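PDB 5XZ4: bumblebee peptidoglycan recognition protein SA from Bombus, which probably recognises bacterial peptidoglycan as an innate immune receptor, with a preference for Dap-type over Lys-type peptidoglycan. Local coordinates for residues F74-D79 against V103-I108. Sequence-based numbering, arbitrary orientation.
Sequences FLIGGD and VGIGFI
Ile76 turns CG1 away from its own carbonyl carbon and beside its backbone N (chi1 -49°), while Ile105 sets CG2 anti to the backbone N (chi1 -62° to CG1); the two branches meet at 3.5 Å between Ile76 CG1 and Ile105 CG2, tighter than ordinary carbon contact. That same Ile76 CG1 also lies over one face of the Phe107 ring, a CH-pi contact 4.3 Å from the centroid and shifted toward the rim. Ile76 and Phe107 run side by side here, pointing the same way, because the two residues are bridged partners and project from the same face of the sheet. Helix 118-134 closes over this face, Met120 touching both Ile76 and Phe107, and Leu127 reaching Phe74.

On the other face the side chain that meets Leu75 is that of Ile108, which crosses it at about a right angle, with Leu75 CB 3.9 Å from Ile108 CD1. Across from Leu75, Gly106 has no side chain, and Leu75 CD2 lies against the Gly106 backbone, 3.7 Å from Gly106 O. Helix 47-64 covers this side, with Ala54 against Leu75 and Gln53 against Ile108.

Four backbone bonds hold the register. The N-H of Phe74 reaches Gly104 O, the longest of the four, with N 3.3 Å from O, and Phe74 O receives Gly106 N at 2.8 Å. Ile76 then bonds Gly106 O through its N-H and takes Ile108 N on its O, the last at 2.9 Å and 168° at the hydrogen. Gly106 O has a further visitor, the CA of Leu75, in a CA-H...O contact.

The result is two parallel neighbours inside the mixed sheet, strand 102-107 at its centre, with helices packed on both faces, the core of the amidase-like alpha/beta fold of peptidoglycan recognition proteins.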
ATOM      1  N   PHE A  74      -2.825   1.063   2.370  1.00  5.73           N
ATOM      2  CA  PHE A  74      -3.745   0.331   1.496  1.00  5.97           C
ATOM      3  C   PHE A  74      -3.066  -0.937   0.995  1.00  5.80           C
ATOM      4  O   PHE A  74      -1.829  -0.991   0.911  1.00  6.42           O
ATOM      5  CB  PHE A  74      -4.099   1.189   0.242  1.00  6.54           C
ATOM      6  CG  PHE A  74      -4.823   2.476   0.555  1.00  6.46           C
ATOM      7  CD1 PHE A  74      -6.204   2.505   0.674  1.00  7.32           C
ATOM      8  CD2 PHE A  74      -4.126   3.673   0.721  1.00  7.13           C
ATOM      9  CE1 PHE A  74      -6.868   3.689   0.982  1.00  7.43           C
ATOM     10  CE2 PHE A  74      -4.804   4.865   1.010  1.00  7.68           C
ATOM     11  CZ  PHE A  74      -6.165   4.871   1.145  1.00  7.54           C
ATOM     12  N   LEU A  75      -3.900  -1.921   0.638  1.00  6.19           N
ATOM     13  CA  LEU A  75      -3.428  -3.127  -0.085  1.00  6.10           C
ATOM     14  C   LEU A  75      -4.044  -3.166  -1.457  1.00  5.82           C
ATOM     15  O   LEU A  75      -5.190  -2.656  -1.655  1.00  6.84           O
ATOM     16  CB  LEU A  75      -3.764  -4.440   0.645  1.00  7.09           C
ATOM     17  CG  LEU A  75      -3.311  -4.578   2.098  1.00  7.51           C
ATOM     18  CD1 LEU A  75      -3.901  -5.871   2.682  1.00  9.37           C
ATOM     19  CD2 LEU A  75      -1.816  -4.595   2.208  1.00 10.43           C
ATOM     20  N   ILE A  76      -3.323  -3.745  -2.410  1.00  6.97           N
ATOM     21  CA  ILE A  76      -3.878  -4.016  -3.755  1.00  7.29           C
ATOM     22  C   ILE A  76      -4.020  -5.535  -3.905  1.00  7.49           C
ATOM     23  O   ILE A  76      -3.033  -6.264  -3.801  1.00  8.34           O
ATOM     24  CB  ILE A  76      -2.983  -3.462  -4.909  1.00  7.84           C
ATOM     25  CG1 ILE A  76      -2.582  -1.987  -4.684  1.00  8.17           C
ATOM     26  CG2 ILE A  76      -3.660  -3.701  -6.280  1.00  8.80           C
ATOM     27  CD1 ILE A  76      -3.742  -1.014  -4.738  1.00  9.74           C
ATOM     28  N   GLY A  77      -5.248  -5.995  -4.145  1.00  7.66           N
ATOM     29  CA  GLY A  77      -5.499  -7.411  -4.400  1.00  8.32           C
ATOM     30  C   GLY A  77      -5.372  -7.816  -5.852  1.00  9.62           C
ATOM     31  O   GLY A  77      -5.568  -6.991  -6.765  1.00 10.40           O
ATOM     32  N   GLY A  78      -5.108  -9.097  -6.104  1.00 10.26           N
ATOM     33  CA  GLY A  78      -5.123  -9.634  -7.469  1.00 10.91           C
ATOM     34  C   GLY A  78      -6.527  -9.705  -8.075  1.00 11.25           C
ATOM     35  O   GLY A  78      -6.677  -9.988  -9.281  1.00 12.39           O
ATOM     36  N   ASP A  79      -7.545  -9.448  -7.246  1.00 10.53           N
ATOM     37  CA  ASP A  79      -8.916  -9.193  -7.728  1.00 11.42           C
ATOM     38  C   ASP A  79      -9.076  -7.798  -8.373  1.00 11.77           C
ATOM     39  O   ASP A  79     -10.149  -7.495  -8.916  1.00 13.42           O
ATOM     40  CB  ASP A  79      -9.930  -9.379  -6.576  1.00 12.67           C
ATOM     41  CG  ASP A  79      -9.732  -8.389  -5.425  1.00 12.80           C
ATOM     42  OD1 ASP A  79      -8.731  -7.629  -5.396  1.00 12.09           O
ATOM     43  OD2 ASP A  79     -10.597  -8.357  -4.518  1.00 14.48           O
ATOM     44  N   VAL A 103       1.975   7.616   2.148  1.00  9.61           N
ATOM     45  CA  VAL A 103       1.113   6.430   2.254  1.00  9.16           C
ATOM     46  C   VAL A 103       1.860   5.258   1.651  1.00  9.02           C
ATOM     47  O   VAL A 103       2.589   5.409   0.656  1.00  9.01           O
ATOM     48  CB  VAL A 103      -0.292   6.624   1.640  1.00 11.50           C
ATOM     49  CG1 VAL A 103      -1.146   7.518   2.525  1.00 13.47           C
ATOM     50  CG2 VAL A 103      -0.191   7.168   0.238  1.00 13.32           C
ATOM     51  N   GLY A 104       1.671   4.091   2.274  1.00  8.24           N
ATOM     52  CA  GLY A 104       2.349   2.852   1.853  1.00  8.00           C
ATOM     53  C   GLY A 104       1.353   1.888   1.237  1.00  7.27           C
ATOM     54  O   GLY A 104       0.369   1.535   1.880  1.00  7.61           O
ATOM     55  N   ILE A 105       1.579   1.511  -0.016  1.00  7.11           N
ATOM     56  CA  ILE A 105       0.629   0.660  -0.776  1.00  7.75           C
ATOM     57  C   ILE A 105       1.271  -0.705  -0.904  1.00  8.22           C
ATOM     58  O   ILE A 105       2.337  -0.855  -1.501  1.00  9.17           O
ATOM     59  CB  ILE A 105       0.358   1.211  -2.194  1.00  8.61           C
ATOM     60  CG1 ILE A 105      -0.296   2.600  -2.133  1.00  9.82           C
ATOM     61  CG2 ILE A 105      -0.551   0.251  -2.966  1.00  9.14           C
ATOM     62  CD1 ILE A 105      -0.489   3.268  -3.501  1.00 10.71           C
ATOM     63  N   GLY A 106       0.634  -1.709  -0.280  1.00  7.85           N
ATOM     64  CA  GLY A 106       1.148  -3.101  -0.340  1.00  8.40           C
ATOM     65  C   GLY A 106       0.447  -3.920  -1.414  1.00  7.55           C
ATOM     66  O   GLY A 106      -0.748  -4.225  -1.272  1.00  8.17           O
ATOM     67  N   PHE A 107       1.178  -4.301  -2.469  1.00  7.49           N
ATOM     68  CA  PHE A 107       0.673  -5.248  -3.483  1.00  7.91           C
ATOM     69  C   PHE A 107       0.681  -6.636  -2.835  1.00  8.28           C
ATOM     70  O   PHE A 107       1.748  -7.082  -2.340  1.00  8.55           O
ATOM     71  CB  PHE A 107       1.551  -5.234  -4.747  1.00  8.50           C
ATOM     72  CG  PHE A 107       1.304  -4.068  -5.692  1.00  8.29           C
ATOM     73  CD1 PHE A 107       1.515  -2.742  -5.283  1.00  8.31           C
ATOM     74  CD2 PHE A 107       0.905  -4.340  -7.000  1.00  9.01           C
ATOM     75  CE1 PHE A 107       1.309  -1.695  -6.196  1.00  8.40           C
ATOM     76  CE2 PHE A 107       0.702  -3.294  -7.909  1.00  9.46           C
ATOM     77  CZ  PHE A 107       0.915  -1.996  -7.489  1.00  9.14           C
ATOM     78  N   ILE A 108      -0.467  -7.313  -2.847  1.00  8.20           N
ATOM     79  CA  ILE A 108      -0.548  -8.640  -2.206  1.00  8.19           C
ATOM     80  C   ILE A 108       0.114  -9.672  -3.115  1.00  8.94           C
ATOM     81  O   ILE A 108      -0.358  -9.938  -4.229  1.00  9.97           O
ATOM     82  CB  ILE A 108      -2.007  -9.020  -1.865  1.00  8.05           C
ATOM     83  CG1 ILE A 108      -2.597  -8.013  -0.870  1.00  8.69           C
ATOM     84  CG2 ILE A 108      -2.074 -10.442  -1.275  1.00  9.77           C
ATOM     85  CD1 ILE A 108      -4.110  -8.132  -0.682  1.00  9.53           C
TER